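Local coordinates for hydroxylase (Rhodococcus sp., PDB 2OR0), which probably acts as a flavin-dependent monooxygenase of the acyl-CoA dehydrogenase fold, using reduced flavin to put one atom of molecular oxygen into a substrate, at residues Met253-Ile258 / His383-Pro388; Glu83-Val88 / Ile258-Ile263; Gly157-Gln162 / Tyr192-Asp197; Ser153-Thr158 / Lys210-Asp215. All coordinates share one frame; numbering follows the deposited sequence.

From the N terminus, the chain first gives helix 78-91, which opens contact 2. Strand 145-155 and the turn after it then start both contact 3 and contact 4. Contact 3 closes first, at strand 193-195, and contact 4 closes next, at strand 210-214. The two share Gly157 and Thr158, and both reach one sheet, where strands 193-195 and 210-214 are neighbours. Both are nested inside the loop that contact 2 closes when helix 250-277 packs on helix 78-91. Contact 1 opens on that same helix, shares Ile258 with contact 2 and crosses it. It closes at the loop before helix 389-399.

Contact 1 (Met253-Ile258 / His383-Pro388); sequences MFPLGI and HAVHVP
The backbones of Pro255 and Val385 come to 6.1 Å between their CA atoms, where a kinked part of helix 250-277 meets the short 3-10 turn 384-386. Val385 is wedged between three side chains of the helix. Val385 CG1 lies 3.5 Å from Phe254 CE2 and also touches Pro255 CG. Val385 CG2 meets Ile258 CG2 at 3.5 Å. The two methyls thus serve different neighbours. Ile258 also splits its branches. Ile258 CD1 sits over one face of the His383 ring, 3.9 Å from the centroid, in a CH-pi contact. Ile258 CG2, anti to the backbone N, also reaches His386 and lies 3.5 Å from His386 CE1.

The His383 ring is held in place by its own turn. Val385 N donates to His383 ND1 at 3.0 Å, nearly straight at 175° and in the ring plane. This fixes the ring with a face toward Ile258. His386 is gripped at both nitrogens, ND1 by Gly380 O and NE2 by Thr259 OG1. Helix 331-356 closes over the turn through Gln341 and Ala345. The whole is a buried, largely apolar contact between a long helix and an interhelical loop, within the C-terminal helical domain of the acyl-CoA dehydrogenase family.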
loop_
_atom_site.group_PDB
_atom_site.type_symbol
_atom_site.label_atom_id
_atom_site.label_comp_id
_atom_site.label_asym_id
_atom_site.label_seq_id
_atom_site.Cartn_x
_atom_site.Cartn_y
_atom_site.Cartn_z
HETATM N N MSE A 253 -3.403 0.154 9.412
HETATM C CA MSE A 253 -4.089 0.473 8.159
HETATM C C MSE A 253 -3.140 0.891 7.015
HETATM O O MSE A 253 -3.371 0.552 5.828
HETATM C CB MSE A 253 -5.144 1.577 8.389
HETATM C CG MSE A 253 -6.290 1.164 9.335
HETATM SE SE MSE A 253 -7.286 -0.375 8.619
HETATM C CE MSE A 253 -7.865 0.280 6.952
ATOM N N PHE A 254 -2.116 1.668 7.361
ATOM C CA PHE A 254 -1.221 2.209 6.333
ATOM C C PHE A 254 -0.446 1.053 5.676
ATOM O O PHE A 254 -0.534 0.885 4.478
ATOM C CB PHE A 254 -0.332 3.366 6.886
ATOM C CG PHE A 254 0.916 3.655 6.057
ATOM C CD1 PHE A 254 0.831 4.004 4.715
ATOM C CD2 PHE A 254 2.176 3.586 6.649
ATOM C CE1 PHE A 254 1.991 4.247 3.976
ATOM C CE2 PHE A 254 3.333 3.847 5.920
ATOM C CZ PHE A 254 3.232 4.175 4.591
ATOM N N PRO A 255 0.280 0.234 6.455
ATOM C CA PRO A 255 0.945 -0.919 5.836
ATOM C C PRO A 255 0.031 -2.025 5.264
ATOM O O PRO A 255 0.528 -2.889 4.526
ATOM C CB PRO A 255 1.776 -1.485 6.968
ATOM C CG PRO A 255 1.937 -0.389 7.921
ATOM C CD PRO A 255 0.615 0.329 7.877
ATOM N N LEU A 256 -1.281 -1.985 5.557
ATOM C CA LEU A 256 -2.191 -3.083 5.183
ATOM C C LEU A 256 -2.358 -3.155 3.679
ATOM O O LEU A 256 -2.273 -4.233 3.076
ATOM C CB LEU A 256 -3.570 -2.929 5.867
ATOM C CG LEU A 256 -4.674 -3.957 5.529
ATOM C CD1 LEU A 256 -4.316 -5.342 6.086
ATOM C CD2 LEU A 256 -6.051 -3.491 6.067
ATOM N N GLY A 257 -2.606 -1.998 3.067
ATOM C CA GLY A 257 -2.734 -1.924 1.623
ATOM C C GLY A 257 -1.471 -2.330 0.886
ATOM O O GLY A 257 -1.531 -2.975 -0.173
ATOM N N ILE A 258 -0.330 -1.942 1.439
ATOM C CA ILE A 258 0.967 -2.165 0.815
ATOM C C ILE A 258 1.331 -3.680 0.843
ATOM O O ILE A 258 1.679 -4.252 -0.168
ATOM C CB ILE A 258 2.066 -1.315 1.535
ATOM C CG1 ILE A 258 1.946 0.162 1.116
ATOM C CG2 ILE A 258 3.438 -1.832 1.216
ATOM C CD1 ILE A 258 2.690 1.112 2.027
ATOM N N HIS A 383 9.921 -1.464 0.131
ATOM C CA HIS A 383 9.258 -0.385 0.875
ATOM C C HIS A 383 9.640 -0.370 2.350
ATOM O O HIS A 383 9.889 -1.413 2.960
ATOM C CB HIS A 383 7.732 -0.467 0.709
ATOM C CG HIS A 383 7.011 0.794 1.097
ATOM N ND1 HIS A 383 6.842 1.179 2.409
ATOM C CD2 HIS A 383 6.417 1.749 0.343
ATOM C CE1 HIS A 383 6.172 2.320 2.447
ATOM N NE2 HIS A 383 5.890 2.676 1.208
ATOM N N ALA A 384 9.662 0.821 2.930
ATOM C CA ALA A 384 10.057 1.010 4.333
ATOM C C ALA A 384 9.200 0.217 5.305
ATOM O O ALA A 384 9.689 -0.195 6.359
ATOM C CB ALA A 384 10.023 2.548 4.706
ATOM N N VAL A 385 7.931 -0.017 4.961
ATOM C CA VAL A 385 7.055 -0.786 5.864
ATOM C C VAL A 385 7.395 -2.272 5.904
ATOM O O VAL A 385 6.833 -3.006 6.724
ATOM C CB VAL A 385 5.516 -0.599 5.629
ATOM C CG1 VAL A 385 5.116 0.855 5.794
ATOM C CG2 VAL A 385 5.095 -1.124 4.271
ATOM N N HIS A 386 8.335 -2.705 5.061
ATOM C CA HIS A 386 8.820 -4.076 5.129
ATOM C C HIS A 386 10.155 -4.289 5.811
ATOM O O HIS A 386 10.570 -5.441 5.939
ATOM C CB HIS A 386 8.787 -4.729 3.742
ATOM C CG HIS A 386 7.420 -4.728 3.136
ATOM N ND1 HIS A 386 7.167 -4.299 1.853
ATOM C CD2 HIS A 386 6.218 -5.042 3.673
ATOM C CE1 HIS A 386 5.870 -4.382 1.615
ATOM N NE2 HIS A 386 5.274 -4.826 2.709
ATOM N N VAL A 387 10.829 -3.221 6.268
ATOM C CA VAL A 387 12.081 -3.403 7.015
ATOM C C VAL A 387 11.712 -4.175 8.285
ATOM O O VAL A 387 10.820 -3.738 9.010
ATOM C CB VAL A 387 12.830 -2.042 7.330
ATOM C CG1 VAL A 387 14.045 -2.243 8.270
ATOM C CG2 VAL A 387 13.279 -1.342 6.018
ATOM N N PRO A 388 12.343 -5.357 8.516
ATOM C CA PRO A 388 11.971 -6.226 9.621
ATOM C C PRO A 388 12.689 -6.088 10.973
ATOM O O PRO A 388 12.075 -6.362 11.999
ATOM C CB PRO A 388 12.254 -7.629 9.037
ATOM C CG PRO A 388 13.525 -7.399 8.214
ATOM C CD PRO A 388 13.363 -5.999 7.639
#

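Contact 2 (Glu83-Val88 / Ile258-Ile263)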
loop_
_atom_site.group_PDB
_atom_site.type_symbol
_atom_site.label_atom_id
_atom_site.label_comp_id
_atom_site.label_asym_id
_atom_site.label_seq_id
_atom_site.Cartn_x
_atom_site.Cartn_y
_atom_site.Cartn_z
ATOM N N GLU A 83 -8.667 -7.711 0.880
ATOM C CA GLU A 83 -8.971 -8.710 -0.135
ATOM C C GLU A 83 -9.144 -8.113 -1.520
ATOM O O GLU A 83 -8.789 -8.760 -2.530
ATOM C CB GLU A 83 -10.226 -9.528 0.253
ATOM C CG GLU A 83 -9.985 -10.484 1.445
ATOM C CD GLU A 83 -11.276 -11.141 2.008
ATOM O OE1 GLU A 83 -12.408 -10.742 1.651
ATOM O OE2 GLU A 83 -11.137 -12.051 2.856
ATOM N N THR A 84 -9.709 -6.903 -1.582
ATOM C CA THR A 84 -9.891 -6.232 -2.864
ATOM C C THR A 84 -8.528 -5.855 -3.488
ATOM O O THR A 84 -8.307 -6.079 -4.674
ATOM C CB THR A 84 -10.796 -4.975 -2.746
ATOM O OG1 THR A 84 -11.995 -5.317 -2.019
ATOM C CG2 THR A 84 -11.154 -4.470 -4.145
ATOM N N VAL A 85 -7.644 -5.271 -2.687
ATOM C CA VAL A 85 -6.275 -4.965 -3.116
ATOM C C VAL A 85 -5.581 -6.241 -3.647
ATOM O O VAL A 85 -5.052 -6.251 -4.768
ATOM C CB VAL A 85 -5.473 -4.360 -1.963
ATOM C CG1 VAL A 85 -3.981 -4.233 -2.326
ATOM C CG2 VAL A 85 -6.043 -2.985 -1.569
HETATM N N MSE A 86 -5.617 -7.314 -2.849
HETATM C CA MSE A 86 -5.047 -8.580 -3.278
HETATM C C MSE A 86 -5.646 -9.025 -4.589
HETATM O O MSE A 86 -4.944 -9.535 -5.431
HETATM C CB MSE A 86 -5.241 -9.662 -2.226
HETATM C CG MSE A 86 -4.449 -9.472 -0.993
HETATM SE SE MSE A 86 -4.900 -10.856 0.334
HETATM C CE MSE A 86 -4.033 -10.171 1.907
ATOM N N GLY A 87 -6.951 -8.825 -4.771
ATOM C CA GLY A 87 -7.603 -9.217 -6.005
ATOM C C GLY A 87 -7.138 -8.402 -7.198
ATOM O O GLY A 87 -6.897 -8.945 -8.268
ATOM N N VAL A 88 -7.012 -7.089 -7.017
ATOM C CA VAL A 88 -6.511 -6.198 -8.094
ATOM C C VAL A 88 -5.042 -6.539 -8.400
ATOM O O VAL A 88 -4.654 -6.670 -9.582
ATOM C CB VAL A 88 -6.608 -4.693 -7.714
ATOM C CG1 VAL A 88 -6.080 -3.845 -8.842
ATOM C CG2 VAL A 88 -8.035 -4.279 -7.431
ATOM N N ILE A 258 -0.330 -1.942 1.439
ATOM C CA ILE A 258 0.967 -2.165 0.815
ATOM C C ILE A 258 1.331 -3.680 0.843
ATOM O O ILE A 258 1.679 -4.252 -0.168
ATOM C CB ILE A 258 2.066 -1.315 1.535
ATOM C CG1 ILE A 258 1.946 0.162 1.116
ATOM C CG2 ILE A 258 3.438 -1.832 1.216
ATOM C CD1 ILE A 258 2.690 1.112 2.027
ATOM N N THR A 259 1.238 -4.292 2.014
ATOM C CA THR A 259 1.496 -5.728 2.172
ATOM C C THR A 259 0.429 -6.587 1.483
ATOM O O THR A 259 0.759 -7.590 0.844
ATOM C CB THR A 259 1.694 -6.074 3.642
ATOM O OG1 THR A 259 2.753 -5.252 4.132
ATOM C CG2 THR A 259 2.078 -7.548 3.836
ATOM N N ALA A 260 -0.837 -6.168 1.532
ATOM C CA ALA A 260 -1.861 -6.834 0.707
ATOM C C ALA A 260 -1.500 -6.846 -0.780
ATOM O O ALA A 260 -1.645 -7.869 -1.450
ATOM C CB ALA A 260 -3.241 -6.207 0.921
ATOM N N ALA A 261 -1.023 -5.710 -1.305
ATOM C CA ALA A 261 -0.591 -5.634 -2.701
ATOM C C ALA A 261 0.530 -6.612 -2.972
ATOM O O ALA A 261 0.440 -7.358 -3.931
ATOM C CB ALA A 261 -0.175 -4.204 -3.078
ATOM N N VAL A 262 1.547 -6.658 -2.106
ATOM C CA VAL A 262 2.625 -7.637 -2.253
ATOM C C VAL A 262 2.083 -9.093 -2.247
ATOM O O VAL A 262 2.476 -9.916 -3.073
ATOM C CB VAL A 262 3.716 -7.464 -1.181
ATOM C CG1 VAL A 262 4.730 -8.628 -1.227
ATOM C CG2 VAL A 262 4.457 -6.098 -1.376
ATOM N N ILE A 263 1.184 -9.399 -1.306
ATOM C CA ILE A 263 0.606 -10.728 -1.246
ATOM C C ILE A 263 -0.143 -11.107 -2.521
ATOM O O ILE A 263 0.085 -12.176 -3.056
ATOM C CB ILE A 263 -0.227 -10.960 0.057
ATOM C CG1 ILE A 263 0.732 -10.886 1.271
ATOM C CG2 ILE A 263 -0.870 -12.337 -0.001
ATOM C CD1 ILE A 263 0.051 -10.773 2.668
#
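Val85 CG1 packs against the backbone of helix 250-277, 3.5 Å from Ala261 N. It is the branch anti to the backbone N of Val85 (chi1 171°), and this torsion carries it across the gap between the helices. Val85 CG1 also touches two more methyls, Ala260 CB and Ala261 CB, each at 3.9 Å. Val85 therefore rests on the helix surface between two alanines that follow each other in sequence.

The next residue, Met86, is a selenomethionine. Met86 CG lies 3.3 Å from Ala260 O and 4.0 Å from Ala260 CB, so the start of the side chain runs close beside a backbone carbonyl. Small residues on the second helix let the two backbones come near. The axes of segments 83-88 and 258-263 approach to 7.5 Å and cross at -40°. The CA atoms of Met86 and Ala261 are 5.4 Å apart. This is close helix-helix packing through an alanine surface. It joins the helical N-terminal part of the chain to the C-terminal helical domain of the acyl-CoA dehydrogenase fold.

Beyond CG the Met86 chain is extended, with chi2 at 176°. This carries Met86 CE across the flank of the second helix to Ile263 CD1, 4.2 Å away. Helix 292-324 covers this end of the contact: Arg309 and Ile313 touch Met86, and Ser308 touches Ile263.

Contact 3 (Gly157-Gln162 / Tyr192-Asp197); sequences GTDHCQ and YQIVED
One water bridges Thr158 and Tyr192 and is gripped by three of their oxygens. It donates to Thr158 O at 2.7 Å, and it is hydrogen-bonded to Thr158 OG1 at 2.8 Å and to Tyr192 OH at 2.7 Å. The water lies in the plane of the Tyr192 ring, at its hydroxyl edge. It links the 3-10 turn 158-160, between strands 145-155 and 163-170, to the start of strand 193-195 in the mixed beta sheet of the protein.

Next to the water lies an apolar pair. Thr158 and Ile194 meet tip to tip, with CG2 of Thr158 3.9 Å from CG2 of Ile194. Thr158 OG1 is anti to the backbone N (chi1 -156°), which turns it to the water and leaves CG2 for the isoleucine. It is also hydrogen-bonded to Ser155 OG.

At the outer end, the carboxylates of Asp159 and Glu196 are near neighbours. Lys210 NZ lies between them and forms salt bridges to Asp159 OD2 and Glu196 OE1, which probably offsets their like charge. Arg189 NH1 bonds the carbonyls of Asp159 and Cys161. Asp159 OD1 also touches the isoleucine, 4.0 Å from Ile194 CD1.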
loop_
_atom_site.group_PDB
_atom_site.type_symbol
_atom_site.label_atom_id
_atom_site.label_comp_id
_atom_site.label_asym_id
_atom_site.label_seq_id
_atom_site.Cartn_x
_atom_site.Cartn_y
_atom_site.Cartn_z
ATOM N N GLY A 157 1.501 6.306 -8.397
ATOM C CA GLY A 157 0.279 6.742 -9.089
ATOM C C GLY A 157 0.162 8.256 -9.275
ATOM O O GLY A 157 -0.897 8.758 -9.632
ATOM N N THR A 158 1.263 8.978 -9.055
ATOM C CA THR A 158 1.244 10.440 -8.908
ATOM C C THR A 158 0.686 11.225 -10.109
ATOM O O THR A 158 0.023 12.252 -9.911
ATOM C CB THR A 158 2.629 10.985 -8.441
ATOM O OG1 THR A 158 2.454 12.240 -7.784
ATOM C CG2 THR A 158 3.638 11.122 -9.585
ATOM N N ASP A 159 0.930 10.733 -11.329
ATOM C CA ASP A 159 0.382 11.354 -12.540
ATOM C C ASP A 159 -1.144 11.405 -12.543
ATOM O O ASP A 159 -1.743 12.173 -13.308
ATOM C CB ASP A 159 0.845 10.606 -13.799
ATOM C CG ASP A 159 2.348 10.723 -14.031
ATOM O OD1 ASP A 159 2.832 11.864 -14.164
ATOM O OD2 ASP A 159 3.043 9.678 -14.071
ATOM N N HIS A 160 -1.769 10.572 -11.706
ATOM C CA HIS A 160 -3.227 10.443 -11.708
ATOM C C HIS A 160 -3.867 11.081 -10.471
ATOM O O HIS A 160 -5.082 10.969 -10.243
ATOM C CB HIS A 160 -3.596 8.963 -11.849
ATOM C CG HIS A 160 -3.146 8.362 -13.144
ATOM N ND1 HIS A 160 -3.758 8.649 -14.348
ATOM C CD2 HIS A 160 -2.134 7.501 -13.429
ATOM C CE1 HIS A 160 -3.146 7.984 -15.316
ATOM N NE2 HIS A 160 -2.163 7.280 -14.785
ATOM N N CYS A 161 -3.034 11.753 -9.682
ATOM C CA CYS A 161 -3.454 12.390 -8.448
ATOM C C CYS A 161 -3.430 13.917 -8.591
ATOM O O CYS A 161 -2.600 14.471 -9.327
ATOM C CB CYS A 161 -2.557 11.953 -7.296
ATOM S SG CYS A 161 -2.597 10.148 -6.953
ATOM N N GLN A 162 -4.342 14.579 -7.881
ATOM C CA GLN A 162 -4.481 16.036 -7.937
ATOM C C GLN A 162 -4.084 16.709 -6.629
ATOM O O GLN A 162 -4.073 17.932 -6.534
ATOM C CB GLN A 162 -5.899 16.429 -8.388
ATOM C CG GLN A 162 -6.131 16.248 -9.916
ATOM C CD GLN A 162 -5.096 17.006 -10.781
ATOM O OE1 GLN A 162 -4.879 18.224 -10.613
ATOM N NE2 GLN A 162 -4.461 16.287 -11.716
ATOM N N TYR A 192 3.250 21.693 -6.468
ATOM C CA TYR A 192 4.483 20.875 -6.554
ATOM C C TYR A 192 4.796 20.445 -7.969
ATOM O O TYR A 192 4.016 20.668 -8.894
ATOM C CB TYR A 192 4.455 19.663 -5.595
ATOM C CG TYR A 192 3.264 18.720 -5.790
ATOM C CD1 TYR A 192 3.290 17.716 -6.759
ATOM C CD2 TYR A 192 2.128 18.836 -4.996
ATOM C CE1 TYR A 192 2.210 16.853 -6.939
ATOM C CE2 TYR A 192 1.042 17.991 -5.164
ATOM C CZ TYR A 192 1.084 16.998 -6.137
ATOM O OH TYR A 192 0.001 16.150 -6.303
ATOM N N GLN A 193 5.956 19.825 -8.114
ATOM C CA GLN A 193 6.468 19.419 -9.405
ATOM C C GLN A 193 6.740 17.913 -9.362
ATOM O O GLN A 193 7.371 17.417 -8.438
ATOM C CB GLN A 193 7.773 20.199 -9.727
ATOM C CG GLN A 193 8.487 19.755 -11.020
ATOM C CD GLN A 193 10.034 19.968 -11.038
ATOM O OE1 GLN A 193 10.709 19.658 -12.052
ATOM N NE2 GLN A 193 10.590 20.484 -9.936
ATOM N N ILE A 194 6.259 17.225 -10.386
ATOM C CA ILE A 194 6.515 15.802 -10.614
ATOM C C ILE A 194 7.796 15.737 -11.453
ATOM O O ILE A 194 7.845 16.297 -12.551
ATOM C CB ILE A 194 5.330 15.127 -11.378
ATOM C CG1 ILE A 194 4.043 15.124 -10.525
ATOM C CG2 ILE A 194 5.674 13.689 -11.787
ATOM C CD1 ILE A 194 2.752 14.698 -11.289
ATOM N N VAL A 195 8.835 15.092 -10.935
ATOM C CA VAL A 195 10.108 14.998 -11.672
ATOM C C VAL A 195 10.096 13.808 -12.639
ATOM O O VAL A 195 10.000 12.655 -12.209
ATOM C CB VAL A 195 11.307 14.967 -10.714
ATOM C CG1 VAL A 195 12.643 15.138 -11.468
ATOM C CG2 VAL A 195 11.171 16.052 -9.681
ATOM N N GLU A 196 10.187 14.089 -13.944
ATOM C CA GLU A 196 10.220 13.032 -14.968
ATOM C C GLU A 196 11.514 12.217 -14.919
ATOM O O GLU A 196 12.538 12.690 -14.421
ATOM C CB GLU A 196 10.021 13.618 -16.391
ATOM C CG GLU A 196 8.589 14.075 -16.726
ATOM C CD GLU A 196 7.504 13.016 -16.391
ATOM O OE1 GLU A 196 7.629 11.838 -16.831
ATOM O OE2 GLU A 196 6.530 13.368 -15.686
ATOM N N ASP A 197 11.453 10.988 -15.428
ATOM C CA ASP A 197 12.622 10.082 -15.498
ATOM C C ASP A 197 13.255 9.726 -14.146
ATOM O O ASP A 197 14.456 9.497 -14.037
ATOM C CB ASP A 197 13.661 10.620 -16.507
ATOM C CG ASP A 197 13.031 10.945 -17.849
ATOM O OD1 ASP A 197 12.424 10.033 -18.455
ATOM O OD2 ASP A 197 13.098 12.119 -18.298
HETATM O O HOH W 1 0.460 14.209 -8.165
#

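Contact 4 (Ser153-Thr158 / Lys210-Asp215); sequences SFSSGT and KDLIVD
Ser155 N donates to Lys210 O at 3.1 Å, with an N-H...O angle of 151°. This is the direct hydrogen bond between the two segments. It sits where the end of strand 145-155 reaches strand 210-214 in the mixed beta sheet. The short segments of the two strands cross at a steep 103°, so pairing is brief here. The chain then leaves the strand through a type II beta turn from Ser155 to Thr158.

One residue earlier, a second link is made by water. The water accepts from Phe154 N at 2.8 Å and donates to Asp211 OD1 at 2.7 Å. Asp211 OD1 also comes 3.2 Å from Ser153 CB. Asp211 thus reaches back to the strand end although its CB points away from it.

Next to the Lys210 carbonyl, Leu212 packs against the turn. Leu212 CD1 meets Ser155 OG at 3.7 Å. Leu212 and Thr158 slide past each other in opposite directions. Ser155 OG is turned anti to its backbone N (chi1 -176°), toward Leu212, and is bonded to Ser131 O. The hydroxyls Ser155 OG and Thr158 OG1 are hydrogen-bonded to each other at 2.9 Å, and Leu212 lies against this pair.

Second-shell groups set these positions. Arg151 forms a salt bridge with Asp211 OD2. Thr198 OG1 bonds Asp211 N. The closest approach of Leu212 to the turn is made by Leu212 CD2, 3.4 Å from Thr158 OG1.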
loop_
_atom_site.group_PDB
_atom_site.type_symbol
_atom_site.label_atom_id
_atom_site.label_comp_id
_atom_site.label_asym_id
_atom_site.label_seq_id
_atom_site.Cartn_x
_atom_site.Cartn_y
_atom_site.Cartn_z
ATOM N N SER A 153 10.586 10.839 -2.861
ATOM C CA SER A 153 10.588 9.816 -3.903
ATOM C C SER A 153 9.461 8.802 -3.673
ATOM O O SER A 153 8.820 8.821 -2.616
ATOM C CB SER A 153 11.953 9.110 -3.908
ATOM O OG SER A 153 12.225 8.639 -2.613
ATOM N N PHE A 154 9.240 7.914 -4.652
ATOM C CA PHE A 154 8.259 6.826 -4.534
ATOM C C PHE A 154 6.823 7.365 -4.394
ATOM O O PHE A 154 6.047 6.847 -3.590
ATOM C CB PHE A 154 8.604 5.888 -3.353
ATOM C CG PHE A 154 8.357 4.390 -3.610
ATOM C CD1 PHE A 154 9.323 3.437 -3.220
ATOM C CD2 PHE A 154 7.151 3.916 -4.169
ATOM C CE1 PHE A 154 9.094 2.038 -3.407
ATOM C CE2 PHE A 154 6.930 2.535 -4.376
ATOM C CZ PHE A 154 7.894 1.598 -3.996
ATOM N N SER A 155 6.470 8.382 -5.187
ATOM C CA SER A 155 5.095 8.901 -5.183
ATOM C C SER A 155 4.202 8.077 -6.117
ATOM O O SER A 155 3.993 8.444 -7.267
ATOM C CB SER A 155 5.078 10.388 -5.566
ATOM O OG SER A 155 3.763 10.932 -5.487
ATOM N N SER A 156 3.670 6.954 -5.618
ATOM C CA SER A 156 2.974 5.981 -6.475
ATOM C C SER A 156 1.714 6.559 -7.100
ATOM O O SER A 156 0.937 7.202 -6.404
ATOM C CB SER A 156 2.603 4.719 -5.667
ATOM O OG SER A 156 3.755 4.140 -5.102
ATOM N N GLY A 157 1.501 6.306 -8.397
ATOM C CA GLY A 157 0.279 6.742 -9.089
ATOM C C GLY A 157 0.162 8.256 -9.275
ATOM O O GLY A 157 -0.897 8.758 -9.632
ATOM N N THR A 158 1.263 8.978 -9.055
ATOM C CA THR A 158 1.244 10.440 -8.908
ATOM C C THR A 158 0.686 11.225 -10.109
ATOM O O THR A 158 0.023 12.252 -9.911
ATOM C CB THR A 158 2.629 10.985 -8.441
ATOM O OG1 THR A 158 2.454 12.240 -7.784
ATOM C CG2 THR A 158 3.638 11.122 -9.585
ATOM N N LYS A 210 7.174 8.386 -9.279
ATOM C CA LYS A 210 8.155 9.458 -9.523
ATOM C C LYS A 210 8.457 10.305 -8.286
ATOM O O LYS A 210 7.724 10.242 -7.290
ATOM C CB LYS A 210 7.663 10.340 -10.683
ATOM C CG LYS A 210 7.698 9.631 -12.047
ATOM C CD LYS A 210 6.823 10.372 -13.052
ATOM C CE LYS A 210 6.575 9.580 -14.312
ATOM N NZ LYS A 210 5.606 10.332 -15.165
ATOM N N ASP A 211 9.576 11.038 -8.342
ATOM C CA ASP A 211 9.922 12.038 -7.345
ATOM C C ASP A 211 9.008 13.259 -7.469
ATOM O O ASP A 211 8.560 13.609 -8.570
ATOM C CB ASP A 211 11.375 12.516 -7.536
ATOM C CG ASP A 211 12.422 11.469 -7.107
ATOM O OD1 ASP A 211 12.096 10.257 -6.899
ATOM O OD2 ASP A 211 13.599 11.870 -6.992
ATOM N N LEU A 212 8.769 13.914 -6.341
ATOM C CA LEU A 212 8.095 15.209 -6.295
ATOM C C LEU A 212 9.029 16.229 -5.650
ATOM O O LEU A 212 9.709 15.914 -4.679
ATOM C CB LEU A 212 6.823 15.133 -5.426
ATOM C CG LEU A 212 5.657 14.164 -5.686
ATOM C CD1 LEU A 212 4.462 14.530 -4.810
ATOM C CD2 LEU A 212 5.232 14.096 -7.149
ATOM N N ILE A 213 9.018 17.458 -6.171
ATOM C CA ILE A 213 9.789 18.574 -5.599
ATOM C C ILE A 213 8.872 19.738 -5.209
ATOM O O ILE A 213 7.977 20.111 -5.971
ATOM C CB ILE A 213 10.870 19.108 -6.585
ATOM C CG1 ILE A 213 12.062 18.152 -6.622
ATOM C CG2 ILE A 213 11.429 20.480 -6.110
ATOM C CD1 ILE A 213 13.141 18.563 -7.643
ATOM N N VAL A 214 9.119 20.304 -4.034
ATOM C CA VAL A 214 8.478 21.549 -3.600
ATOM C C VAL A 214 9.576 22.586 -3.300
ATOM O O VAL A 214 10.500 22.307 -2.522
ATOM C CB VAL A 214 7.542 21.303 -2.360
ATOM C CG1 VAL A 214 6.843 22.597 -1.927
ATOM C CG2 VAL A 214 6.472 20.244 -2.679
ATOM N N ASP A 215 9.477 23.768 -3.923
ATOM C CA ASP A 215 10.473 24.847 -3.740
ATOM C C ASP A 215 10.172 25.778 -2.557
ATOM O O ASP A 215 11.104 26.303 -1.920
ATOM C CB ASP A 215 10.640 25.685 -5.025
ATOM C CG ASP A 215 11.536 25.012 -6.055
ATOM O OD1 ASP A 215 12.249 24.059 -5.685
ATOM O OD2 ASP A 215 11.511 25.421 -7.248
HETATM O O HOH W 2 10.768 7.895 -6.941
#